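Local coordinates for putative secreted protein (Streptomyces sp. SirexAA-E, PDB 4PEY) that hydrolyses laminarin and laminarioligosaccharides from their non-reducing ends as an exo-beta-1,3-glucanase of glycoside hydrolase family 55, yielding glucose and laminaribiose, at residues 324-329 against 364-369; 520-525 against 538-543; 78-83 against 230-235; 192-195 against 199-202. The protein carries 1 engineered substitution. All blocks are in the same frame, centred on the assembly; numbering follows the deposited sequence.

Overall arrangement
Followed from the N terminus, the chain first sets out contact 3, where 78-83 leaves a strand of the first beta-helical region and waits for 230-235, about 150 residues later, to close the loop. Contact 4 is nested inside that loop, a tight return of 199-202 onto 192-195. The chain then enters the second beta-helical region, where contacts 1 and 2 follow in series: 364-369 comes back to 324-329 across the helix interior, and 538-543 folds onto 520-525 near the C-terminal end. Contacts 2 and 3 lie on opposite sides of the chain's centre, whereas contacts 2 and 4 approach to about 6 Å between nearest atoms without touching.

Contact 1: 324-329 against 364-369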
loop_
_atom_site.group_PDB
_atom_site.type_symbol
_atom_site.label_atom_id
_atom_site.label_comp_id
_atom_site.label_asym_id
_atom_site.label_seq_id
_atom_site.Cartn_x
_atom_site.Cartn_y
_atom_site.Cartn_z
ATOM N N LEU A 324 13.927 5.109 -8.251
ATOM C CA LEU A 324 14.362 5.423 -6.897
ATOM C C LEU A 324 15.364 4.394 -6.399
ATOM O O LEU A 324 15.082 3.192 -6.411
ATOM C CB LEU A 324 13.154 5.475 -5.957
ATOM C CG LEU A 324 13.450 5.743 -4.483
ATOM C CD1 LEU A 324 14.096 7.108 -4.310
ATOM C CD2 LEU A 324 12.173 5.639 -3.666
ATOM N N LYS A 325 16.533 4.870 -5.978
ATOM C CA LYS A 325 17.555 4.011 -5.388
ATOM C C LYS A 325 17.911 4.508 -3.996
ATOM O O LYS A 325 18.395 5.624 -3.846
ATOM C CB LYS A 325 18.818 3.985 -6.255
ATOM C CG LYS A 325 18.675 3.275 -7.578
ATOM C CD LYS A 325 20.022 3.203 -8.284
ATOM C CE LYS A 325 19.938 2.360 -9.544
ATOM N NZ LYS A 325 21.294 2.070 -10.088
ATOM N N VAL A 326 17.663 3.691 -2.979
ATOM C CA VAL A 326 18.112 4.021 -1.633
ATOM C C VAL A 326 19.450 3.335 -1.374
ATOM O O VAL A 326 19.626 2.154 -1.695
ATOM C CB VAL A 326 17.085 3.591 -0.565
ATOM C CG1 VAL A 326 17.532 4.031 0.809
ATOM C CG2 VAL A 326 15.708 4.165 -0.886
ATOM N N GLY A 327 20.400 4.079 -0.813
ATOM C CA GLY A 327 21.702 3.518 -0.498
ATOM C C GLY A 327 21.703 2.620 0.725
ATOM O O GLY A 327 20.654 2.373 1.340
ATOM N N ASP A 328 22.890 2.144 1.091
ATOM C CA ASP A 328 23.051 1.227 2.217
ATOM C C ASP A 328 23.164 1.986 3.537
ATOM O O ASP A 328 24.176 1.904 4.244
ATOM C CB ASP A 328 24.274 0.342 1.989
ATOM C CG ASP A 328 24.140 -0.499 0.747
ATOM O OD1 ASP A 328 23.028 -0.990 0.496
ATOM O OD2 ASP A 328 25.136 -0.657 0.016
ATOM N N VAL A 329 22.109 2.726 3.850
ATOM C CA VAL A 329 22.085 3.607 5.009
ATOM C C VAL A 329 20.887 3.335 5.919
ATOM O O VAL A 329 19.857 2.791 5.481
ATOM C CB VAL A 329 22.071 5.096 4.568
ATOM C CG1 VAL A 329 23.378 5.459 3.876
ATOM C CG2 VAL A 329 20.893 5.388 3.651
ATOM N N ASN A 364 17.499 1.164 13.428
ATOM C CA ASN A 364 16.918 2.263 12.662
ATOM C C ASN A 364 16.783 1.856 11.195
ATOM O O ASN A 364 17.595 2.250 10.353
ATOM C CB ASN A 364 17.784 3.526 12.807
ATOM C CG ASN A 364 17.141 4.754 12.199
ATOM O OD1 ASN A 364 15.930 4.792 11.991
ATOM N ND2 ASN A 364 17.948 5.773 11.921
ATOM N N PRO A 365 15.767 1.037 10.888
ATOM C CA PRO A 365 15.648 0.500 9.533
ATOM C C PRO A 365 15.188 1.518 8.511
ATOM O O PRO A 365 14.675 2.583 8.856
ATOM C CB PRO A 365 14.598 -0.607 9.685
ATOM C CG PRO A 365 13.827 -0.245 10.897
ATOM C CD PRO A 365 14.803 0.421 11.817
ATOM N N THR A 366 15.371 1.173 7.243
ATOM C CA THR A 366 14.735 1.909 6.162
ATOM C C THR A 366 13.344 1.328 5.937
ATOM O O THR A 366 13.138 0.117 6.102
ATOM C CB THR A 366 15.606 1.852 4.887
ATOM O OG1 THR A 366 16.701 2.761 5.053
ATOM C CG2 THR A 366 14.820 2.240 3.624
ATOM N N SER A 367 12.385 2.192 5.599
ATOM C CA SER A 367 11.026 1.740 5.331
ATOM C C SER A 367 10.459 2.300 4.034
ATOM O O SER A 367 10.822 3.403 3.607
ATOM C CB SER A 367 10.094 2.116 6.491
ATOM O OG SER A 367 10.130 3.515 6.767
ATOM N N LEU A 368 9.583 1.504 3.417
ATOM C CA LEU A 368 8.695 1.938 2.344
ATOM C C LEU A 368 7.275 1.892 2.882
ATOM O O LEU A 368 6.840 0.847 3.365
ATOM C CB LEU A 368 8.798 1.033 1.111
ATOM C CG LEU A 368 10.153 0.785 0.456
ATOM C CD1 LEU A 368 9.957 -0.102 -0.772
ATOM C CD2 LEU A 368 10.820 2.088 0.075
ATOM N N GLN A 369 6.558 3.010 2.810
ATOM C CA GLN A 369 5.183 3.084 3.307
ATOM C C GLN A 369 4.278 3.786 2.306
ATOM O O GLN A 369 4.610 4.877 1.853
ATOM C CB GLN A 369 5.136 3.817 4.645
ATOM C CG GLN A 369 5.756 3.025 5.767
ATOM C CD GLN A 369 5.826 3.812 7.051
ATOM O OE1 GLN A 369 6.561 4.800 7.149
ATOM N NE2 GLN A 369 5.061 3.379 8.053
HETATM O O HOH W 1 18.547 0.490 4.869
#
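Thr-366 faces Val-326 and Val-329 with two different chemistries, its methyl serving one and its hydroxyl the other. The polar part runs through water 1. This molecule donates to the carbonyl O of Val-329 at 2.7 Å and is hydrogen-bonded to Thr-366 OG1 at 2.9 Å. The two bonds meet at the water at about 69°, so that the three atoms form a nearly equilateral triangle whose third side is the 3.2 Å between Val-329 O and Thr-366 OG1. The same hydroxyl is also hydrogen-bonded to the backbone N of Val-332, which ties it to the chain just beyond 324-329.

The apolar part is slight. Thr-366 CG2 is anti to the backbone N, with OG1 beside that N (chi1 -77°), and this division turns the methyl to Val-326 CG1 at 4.3 Å. Val-352 joins from the strand 348-352, touching both Thr-366 and Leu-368, while Val-334 lies against both Leu-324 and Leu-368. Side chains from strands 333-335 and 348-352 thus touch residues of the two segments, Val-334 those of both.

Backbone bonding shapes one end of the contact. Val-329 N makes a weak 2.9 Å bond to Gly-327 O around an inverse gamma turn centred on Asp-328, which bends the chain as strand 324-326 ends.

Strands 324-326 and 367-375 belong to different runs of parallel strands, and the contact spans the buried ground between them. A mostly aliphatic interior, with a threonine and a water bridging to the chain just after the bend, is in keeping with the parallel beta-helix architecture of family 55.

Contact 2: 520-525 against 538-543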
loop_
_atom_site.group_PDB
_atom_site.type_symbol
_atom_site.label_atom_id
_atom_site.label_comp_id
_atom_site.label_asym_id
_atom_site.label_seq_id
_atom_site.Cartn_x
_atom_site.Cartn_y
_atom_site.Cartn_z
ATOM N N VAL A 520 10.644 -22.705 8.061
ATOM C CA VAL A 520 9.887 -22.028 7.011
ATOM C C VAL A 520 8.413 -22.350 7.222
ATOM O O VAL A 520 7.972 -23.465 6.965
ATOM C CB VAL A 520 10.355 -22.462 5.600
ATOM C CG1 VAL A 520 9.451 -21.878 4.514
ATOM C CG2 VAL A 520 11.805 -22.052 5.380
ATOM N N LYS A 521 7.657 -21.375 7.715
ATOM C CA LYS A 521 6.306 -21.636 8.203
ATOM C C LYS A 521 5.280 -20.683 7.627
ATOM O O LYS A 521 5.554 -19.492 7.462
ATOM C CB LYS A 521 6.272 -21.545 9.738
ATOM C CG LYS A 521 7.196 -22.535 10.422
ATOM C CD LYS A 521 6.986 -22.599 11.927
ATOM C CE LYS A 521 7.159 -21.258 12.585
ATOM N NZ LYS A 521 7.104 -21.418 14.067
ATOM N N PHE A 522 4.094 -21.211 7.331
ATOM C CA PHE A 522 2.974 -20.374 6.900
ATOM C C PHE A 522 1.723 -20.639 7.713
ATOM O O PHE A 522 1.478 -21.765 8.170
ATOM C CB PHE A 522 2.672 -20.577 5.407
ATOM C CG PHE A 522 3.747 -20.050 4.512
ATOM C CD1 PHE A 522 4.705 -20.901 3.985
ATOM C CD2 PHE A 522 3.831 -18.694 4.231
ATOM C CE1 PHE A 522 5.718 -20.410 3.177
ATOM C CE2 PHE A 522 4.843 -18.196 3.427
ATOM C CZ PHE A 522 5.780 -19.055 2.890
ATOM N N HIS A 523 0.942 -19.583 7.886
ATOM C CA HIS A 523 -0.301 -19.654 8.630
ATOM C C HIS A 523 -1.407 -19.023 7.818
ATOM O O HIS A 523 -1.274 -17.880 7.394
ATOM C CB HIS A 523 -0.169 -18.936 9.974
ATOM C CG HIS A 523 1.083 -19.279 10.715
ATOM N ND1 HIS A 523 1.199 -20.413 11.490
ATOM C CD2 HIS A 523 2.275 -18.641 10.794
ATOM C CE1 HIS A 523 2.411 -20.458 12.016
ATOM N NE2 HIS A 523 3.081 -19.392 11.615
ATOM N N ASP A 524 -2.486 -19.776 7.611
ATOM C CA ASP A 524 -3.695 -19.276 6.961
ATOM C C ASP A 524 -3.427 -18.840 5.515
ATOM O O ASP A 524 -3.430 -17.649 5.188
ATOM C CB ASP A 524 -4.312 -18.122 7.774
ATOM C CG ASP A 524 -4.628 -18.509 9.210
ATOM O OD1 ASP A 524 -4.545 -19.706 9.541
ATOM O OD2 ASP A 524 -4.975 -17.609 10.016
ATOM N N LEU A 525 -3.209 -19.835 4.660
ATOM C CA LEU A 525 -3.051 -19.644 3.218
ATOM C C LEU A 525 -4.346 -19.958 2.483
ATOM O O LEU A 525 -5.116 -20.827 2.906
ATOM C CB LEU A 525 -1.953 -20.555 2.670
ATOM C CG LEU A 525 -0.548 -20.415 3.249
ATOM C CD1 LEU A 525 0.390 -21.411 2.584
ATOM C CD2 LEU A 525 -0.045 -18.992 3.079
ATOM N N HIS A 538 -3.239 -26.688 -6.479
ATOM C CA HIS A 538 -2.909 -26.800 -5.062
ATOM C C HIS A 538 -2.819 -25.409 -4.451
ATOM O O HIS A 538 -2.872 -24.405 -5.164
ATOM C CB HIS A 538 -1.583 -27.545 -4.856
ATOM C CG HIS A 538 -1.618 -28.973 -5.305
ATOM N ND1 HIS A 538 -2.328 -29.944 -4.633
ATOM C CD2 HIS A 538 -1.038 -29.593 -6.362
ATOM C CE1 HIS A 538 -2.182 -31.103 -5.254
ATOM N NE2 HIS A 538 -1.403 -30.917 -6.305
ATOM N N VAL A 539 -2.667 -25.354 -3.131
ATOM C CA VAL A 539 -2.468 -24.090 -2.429
ATOM C C VAL A 539 -0.982 -23.716 -2.370
ATOM O O VAL A 539 -0.578 -22.636 -2.813
ATOM C CB VAL A 539 -3.043 -24.159 -0.999
ATOM C CG1 VAL A 539 -2.724 -22.888 -0.225
ATOM C CG2 VAL A 539 -4.553 -24.384 -1.053
ATOM N N ILE A 540 -0.175 -24.608 -1.810
ATOM C CA ILE A 540 1.257 -24.374 -1.667
ATOM C C ILE A 540 2.012 -25.636 -2.074
ATOM O O ILE A 540 1.648 -26.733 -1.660
ATOM C CB ILE A 540 1.628 -23.955 -0.204
ATOM C CG1 ILE A 540 3.147 -23.786 -0.060
ATOM C CG2 ILE A 540 1.048 -24.951 0.813
ATOM C CD1 ILE A 540 3.572 -23.053 1.220
ATOM N N ASN A 541 3.041 -25.482 -2.904
ATOM C CA ASN A 541 3.761 -26.633 -3.446
ATOM C C ASN A 541 2.780 -27.622 -4.085
ATOM O O ASN A 541 2.082 -27.270 -5.035
ATOM C CB ASN A 541 4.589 -27.315 -2.358
ATOM C CG ASN A 541 5.703 -26.426 -1.825
ATOM O OD1 ASN A 541 5.951 -25.332 -2.339
ATOM N ND2 ASN A 541 6.383 -26.899 -0.793
ATOM N N ASP A 542 2.714 -28.845 -3.553
ATOM C CA ASP A 542 1.752 -29.844 -4.017
ATOM C C ASP A 542 0.730 -30.184 -2.923
ATOM O O ASP A 542 0.123 -31.272 -2.919
ATOM C CB ASP A 542 2.490 -31.104 -4.480
ATOM C CG ASP A 542 3.407 -31.687 -3.405
ATOM O OD1 ASP A 542 3.849 -32.842 -3.578
ATOM O OD2 ASP A 542 3.686 -31.002 -2.391
ATOM N N ILE A 543 0.530 -29.221 -2.022
ATOM C CA ILE A 543 -0.284 -29.376 -0.813
ATOM C C ILE A 543 -1.545 -28.508 -0.880
ATOM O O ILE A 543 -1.503 -27.384 -1.389
ATOM C CB ILE A 543 0.548 -28.995 0.448
ATOM C CG1 ILE A 543 1.715 -29.964 0.629
ATOM C CG2 ILE A 543 -0.309 -28.930 1.713
ATOM C CD1 ILE A 543 2.708 -29.521 1.677
#
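Ile-540 reaches Phe-522 and Leu-525 because its chain is extended: CG1 is anti to the backbone N (chi1 177°), and the next torsion carries CD1 onward in the same direction (chi2 166°). Across from it, Leu-525 has CG anti to its carbonyl carbon (chi1 -59°), which brings CD1 out to meet the isoleucine.

The end methyl of Ile-540 therefore lies against two partners at once. Its CD1 is 3.7 Å from Phe-522 CD1, approaching the ring obliquely. The same methyl stands 3.8 Å from Leu-525 CD1, which also touches the isoleucine stem at CB, 4.0 Å away. One residue earlier, Val-539 CG1 packs on Leu-525 CB at 3.8 Å. Phe-512 of the strand 512-513 touches both Leu-525 and Ile-540, while Met-494 lies against Phe-522 and Leu-525, so this small apolar cluster continues into neighbouring strands.

What presents Val-539 and Ile-540 together is the backbone of 538-543. Ile-543 O accepts from Val-539 N at 2.9 Å and from Ile-540 N at 3.1 Å, the two donors arriving from opposite faces of its plane. Ile-543 N returns a 2.8 Å bond to Ile-540 O.

Such a pattern is a classic beta bulge closed by a type II' turn from Ile-540 to Ile-543, here packed against the corner where strand 520-529 bends, near the C-terminal end of the second beta-helical region.

Contact 3: 78-83 against 230-235; sequences AGLGLN and DDYKVF
Two apolar pairs, Leu-80 with Tyr-232 and Leu-82 with Phe-235, make this a side-chain packing contact between the loop leaving strand 75-79 of the first beta-helical region and the long strand 231-243, which runs antiparallel to its neighbours 224-228 and 255-259.

The two leucines approach their aromatic partners differently. Leu-82 has CG anti to the backbone N (chi1 -175°), which sends its CD1 over one face of Phe-235. That methyl stands 3.8 Å above the ring plane, displaced toward the rim on the side of CD1. The distance from Leu-82 CD1 to the ring centroid is 4.2 Å, inclined 24° to the ring normal, and the pair counts as a CH-pi contact. Leu-80 instead brings its CD1 to the edge of Tyr-232, close to the ring plane and 4.1 Å from CE1.

Strand 224-228 mediates between the segments: Leu-80 shares a backbone hydrogen bond with Leu-227, whose neighbour Tyr-226 touches both Leu-82 and Phe-235. Asn-114 ND2 also ties the loop, hydrogen-bonding to the carbonyls of Gly-79 and Gly-81.

Direct joining of 78-83 to 230-235 thus rests on dispersion and shape, with the methyl over the Phe-235 face adding a modest CH-pi preference; directional bonding comes from surrounding strands and side chains, such as Leu-227 and Asn-114.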
loop_
_atom_site.group_PDB
_atom_site.type_symbol
_atom_site.label_atom_id
_atom_site.label_comp_id
_atom_site.label_asym_id
_atom_site.label_seq_id
_atom_site.Cartn_x
_atom_site.Cartn_y
_atom_site.Cartn_z
ATOM N N ALA A 78 -6.015 15.092 4.716
ATOM C CA ALA A 78 -5.382 14.942 6.018
ATOM C C ALA A 78 -5.568 16.160 6.904
ATOM O O ALA A 78 -5.788 17.277 6.422
ATOM C CB ALA A 78 -3.883 14.652 5.852
ATOM N N GLY A 79 -5.464 15.924 8.206
ATOM C CA GLY A 79 -5.396 16.997 9.183
ATOM C C GLY A 79 -3.955 17.394 9.457
ATOM O O GLY A 79 -3.017 16.641 9.177
ATOM N N LEU A 80 -3.791 18.585 10.022
ATOM C CA LEU A 80 -2.473 19.161 10.255
ATOM C C LEU A 80 -2.180 19.358 11.745
ATOM O O LEU A 80 -1.314 20.145 12.114
ATOM C CB LEU A 80 -2.345 20.494 9.510
ATOM C CG LEU A 80 -2.294 20.428 7.980
ATOM C CD1 LEU A 80 -2.516 21.819 7.363
ATOM C CD2 LEU A 80 -0.968 19.825 7.504
ATOM N N GLY A 81 -2.896 18.635 12.599
ATOM C CA GLY A 81 -2.587 18.642 14.016
ATOM C C GLY A 81 -1.506 17.631 14.345
ATOM O O GLY A 81 -1.172 16.768 13.533
ATOM N N LEU A 82 -0.952 17.732 15.546
ATOM C CA LEU A 82 -0.004 16.738 16.013
ATOM C C LEU A 82 -0.746 15.434 16.292
ATOM O O LEU A 82 -0.200 14.343 16.124
ATOM C CB LEU A 82 0.725 17.232 17.263
ATOM C CG LEU A 82 1.830 16.328 17.800
ATOM C CD1 LEU A 82 2.920 16.103 16.755
ATOM C CD2 LEU A 82 2.404 16.933 19.062
ATOM N N ASN A 83 -2.005 15.565 16.703
ATOM C CA ASN A 83 -2.849 14.423 17.025
ATOM C C ASN A 83 -4.139 14.437 16.195
ATOM O O ASN A 83 -4.607 15.503 15.786
ATOM C CB ASN A 83 -3.162 14.421 18.526
ATOM C CG ASN A 83 -1.937 14.119 19.375
ATOM O OD1 ASN A 83 -1.459 14.969 20.135
ATOM N ND2 ASN A 83 -1.419 12.904 19.246
ATOM N N ASP A 230 2.077 28.079 13.755
ATOM C CA ASP A 230 1.944 28.550 12.381
ATOM C C ASP A 230 3.032 27.994 11.461
ATOM O O ASP A 230 3.095 28.349 10.286
ATOM C CB ASP A 230 1.979 30.078 12.340
ATOM C CG ASP A 230 0.706 30.707 12.865
ATOM O OD1 ASP A 230 -0.092 30.000 13.519
ATOM O OD2 ASP A 230 0.509 31.915 12.628
ATOM N N ASP A 231 3.889 27.130 11.994
ATOM C CA ASP A 231 5.011 26.597 11.221
ATOM C C ASP A 231 4.771 25.177 10.714
ATOM O O ASP A 231 4.441 24.290 11.496
ATOM C CB ASP A 231 6.283 26.604 12.067
ATOM C CG ASP A 231 6.680 27.992 12.506
ATOM O OD1 ASP A 231 6.535 28.932 11.697
ATOM O OD2 ASP A 231 7.131 28.143 13.662
ATOM N N TYR A 232 4.958 24.954 9.414
ATOM C CA TYR A 232 4.884 23.595 8.871
ATOM C C TYR A 232 6.082 22.776 9.336
ATOM O O TYR A 232 7.223 23.246 9.291
ATOM C CB TYR A 232 4.831 23.594 7.339
ATOM C CG TYR A 232 3.486 23.948 6.755
ATOM C CD1 TYR A 232 2.405 23.077 6.861
ATOM C CD2 TYR A 232 3.300 25.144 6.078
ATOM C CE1 TYR A 232 1.172 23.401 6.323
ATOM C CE2 TYR A 232 2.073 25.475 5.541
ATOM C CZ TYR A 232 1.016 24.602 5.664
ATOM O OH TYR A 232 -0.203 24.936 5.120
ATOM N N LYS A 233 5.808 21.555 9.791
ATOM C CA LYS A 233 6.838 20.587 10.146
ATOM C C LYS A 233 6.406 19.212 9.669
ATOM O O LYS A 233 5.236 18.997 9.350
ATOM C CB LYS A 233 7.081 20.561 11.656
ATOM C CG LYS A 233 7.445 21.910 12.242
ATOM C CD LYS A 233 7.909 21.808 13.676
ATOM C CE LYS A 233 8.293 23.184 14.213
ATOM N NZ LYS A 233 8.670 23.152 15.655
ATOM N N VAL A 234 7.348 18.277 9.630
ATOM C CA VAL A 234 7.003 16.889 9.386
ATOM C C VAL A 234 7.301 16.092 10.647
ATOM O O VAL A 234 8.417 16.144 11.180
ATOM C CB VAL A 234 7.764 16.312 8.181
ATOM C CG1 VAL A 234 7.543 14.798 8.090
ATOM C CG2 VAL A 234 7.322 17.011 6.900
ATOM N N PHE A 235 6.289 15.386 11.146
ATOM C CA PHE A 235 6.476 14.567 12.331
ATOM C C PHE A 235 6.989 13.208 11.914
ATOM O O PHE A 235 6.463 12.606 10.970
ATOM C CB PHE A 235 5.186 14.420 13.140
ATOM C CG PHE A 235 5.395 13.748 14.468
ATOM C CD1 PHE A 235 6.086 14.395 15.484
ATOM C CD2 PHE A 235 4.929 12.466 14.693
ATOM C CE1 PHE A 235 6.292 13.775 16.709
ATOM C CE2 PHE A 235 5.126 11.844 15.919
ATOM C CZ PHE A 235 5.815 12.500 16.923
#

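Contact 4: 192-195 against 199-202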
loop_
_atom_site.group_PDB
_atom_site.type_symbol
_atom_site.label_atom_id
_atom_site.label_comp_id
_atom_site.label_asym_id
_atom_site.label_seq_id
_atom_site.Cartn_x
_atom_site.Cartn_y
_atom_site.Cartn_z
ATOM N N MET A 192 -9.303 -11.723 6.541
ATOM C CA MET A 192 -9.150 -10.572 7.393
ATOM C C MET A 192 -8.040 -10.793 8.412
ATOM O O MET A 192 -8.123 -11.662 9.245
ATOM C CB MET A 192 -10.468 -10.239 8.111
ATOM C CG MET A 192 -11.540 -9.499 7.317
ATOM S SD MET A 192 -11.894 -10.077 5.615
ATOM C CE MET A 192 -13.031 -8.805 5.074
ATOM N N THR A 193 -6.979 -10.028 8.269
ATOM C CA THR A 193 -5.791 -10.184 9.099
ATOM C C THR A 193 -5.594 -8.961 10.009
ATOM O O THR A 193 -5.829 -7.809 9.602
ATOM C CB THR A 193 -4.532 -10.423 8.215
ATOM O OG1 THR A 193 -4.671 -11.669 7.524
ATOM C CG2 THR A 193 -3.244 -10.456 9.039
ATOM N N PHE A 194 -5.178 -9.231 11.245
ATOM C CA PHE A 194 -4.987 -8.223 12.285
ATOM C C PHE A 194 -3.635 -8.436 12.957
ATOM O O PHE A 194 -3.304 -9.568 13.316
ATOM C CB PHE A 194 -6.086 -8.327 13.351
ATOM C CG PHE A 194 -7.482 -8.413 12.792
ATOM C CD1 PHE A 194 -8.013 -9.636 12.392
ATOM C CD2 PHE A 194 -8.270 -7.275 12.675
ATOM C CE1 PHE A 194 -9.298 -9.716 11.874
ATOM C CE2 PHE A 194 -9.565 -7.352 12.160
ATOM C CZ PHE A 194 -10.079 -8.571 11.758
ATOM N N SER A 195 -2.858 -7.375 13.159
ATOM C CA SER A 195 -1.721 -7.478 14.085
ATOM C C SER A 195 -1.717 -6.259 15.002
ATOM O O SER A 195 -1.806 -5.134 14.538
ATOM C CB SER A 195 -0.375 -7.632 13.351
ATOM O OG SER A 195 -0.040 -6.510 12.547
ATOM N N GLY A 199 -9.335 -5.130 20.245
ATOM C CA GLY A 199 -10.703 -5.340 19.811
ATOM C C GLY A 199 -10.840 -6.252 18.602
ATOM O O GLY A 199 -11.960 -6.520 18.163
ATOM N N ALA A 200 -9.718 -6.732 18.065
ATOM C CA ALA A 200 -9.759 -7.682 16.951
ATOM C C ALA A 200 -10.477 -8.967 17.356
ATOM O O ALA A 200 -10.410 -9.393 18.514
ATOM C CB ALA A 200 -8.348 -8.005 16.466
ATOM N N PRO A 201 -11.175 -9.601 16.405
ATOM C CA PRO A 201 -11.735 -10.917 16.727
ATOM C C PRO A 201 -10.601 -11.912 16.960
ATOM O O PRO A 201 -9.524 -11.748 16.388
ATOM C CB PRO A 201 -12.555 -11.275 15.483
ATOM C CG PRO A 201 -11.957 -10.453 14.377
ATOM C CD PRO A 201 -11.445 -9.190 15.020
ATOM N N ALA A 202 -10.820 -12.907 17.809
ATOM C CA ALA A 202 -9.784 -13.897 18.070
ATOM C C ALA A 202 -9.462 -14.704 16.819
ATOM O O ALA A 202 -10.308 -14.864 15.941
ATOM C CB ALA A 202 -10.213 -14.818 19.193
#
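Ser-195 OG is held by two hydroxyls, those of Tyr-176 and Thr-216, and this grip secures the backbone immediately after Phe-194, whose ring packs on Ala-200 and Pro-201. A further polar tie holds the other segment, where Pro-201 O is hydrogen-bonded to Thr-212 OG1.

Between these fixed points the contact is apolar. Phe-194 has CG beside the backbone N and anti to the carbonyl carbon (chi1 -48°), which turns its ring to the returning chain. Pro-201 lays CD over one face, 3.9 Å from the ring centroid and 23° off the normal, as a CH-pi contact. The proline is shifted toward the far rim, with CD 3.6 Å from Phe-194 CZ and Pro-201 CG 3.7 Å from Phe-194 CE1. Nearer the stem of the phenylalanine, Ala-200 CB comes obliquely to CG at 3.8 Å. Alanine and proline, consecutive in sequence, thus follow the ring from root to tip.

Trp-185 of strand 184-185 meets the Phe-194 ring edge-to-face and also touches Pro-201. The contact closes a short return at the end of strand 191-198, whose flanking strands 174-178 and 210-220 both run parallel to it.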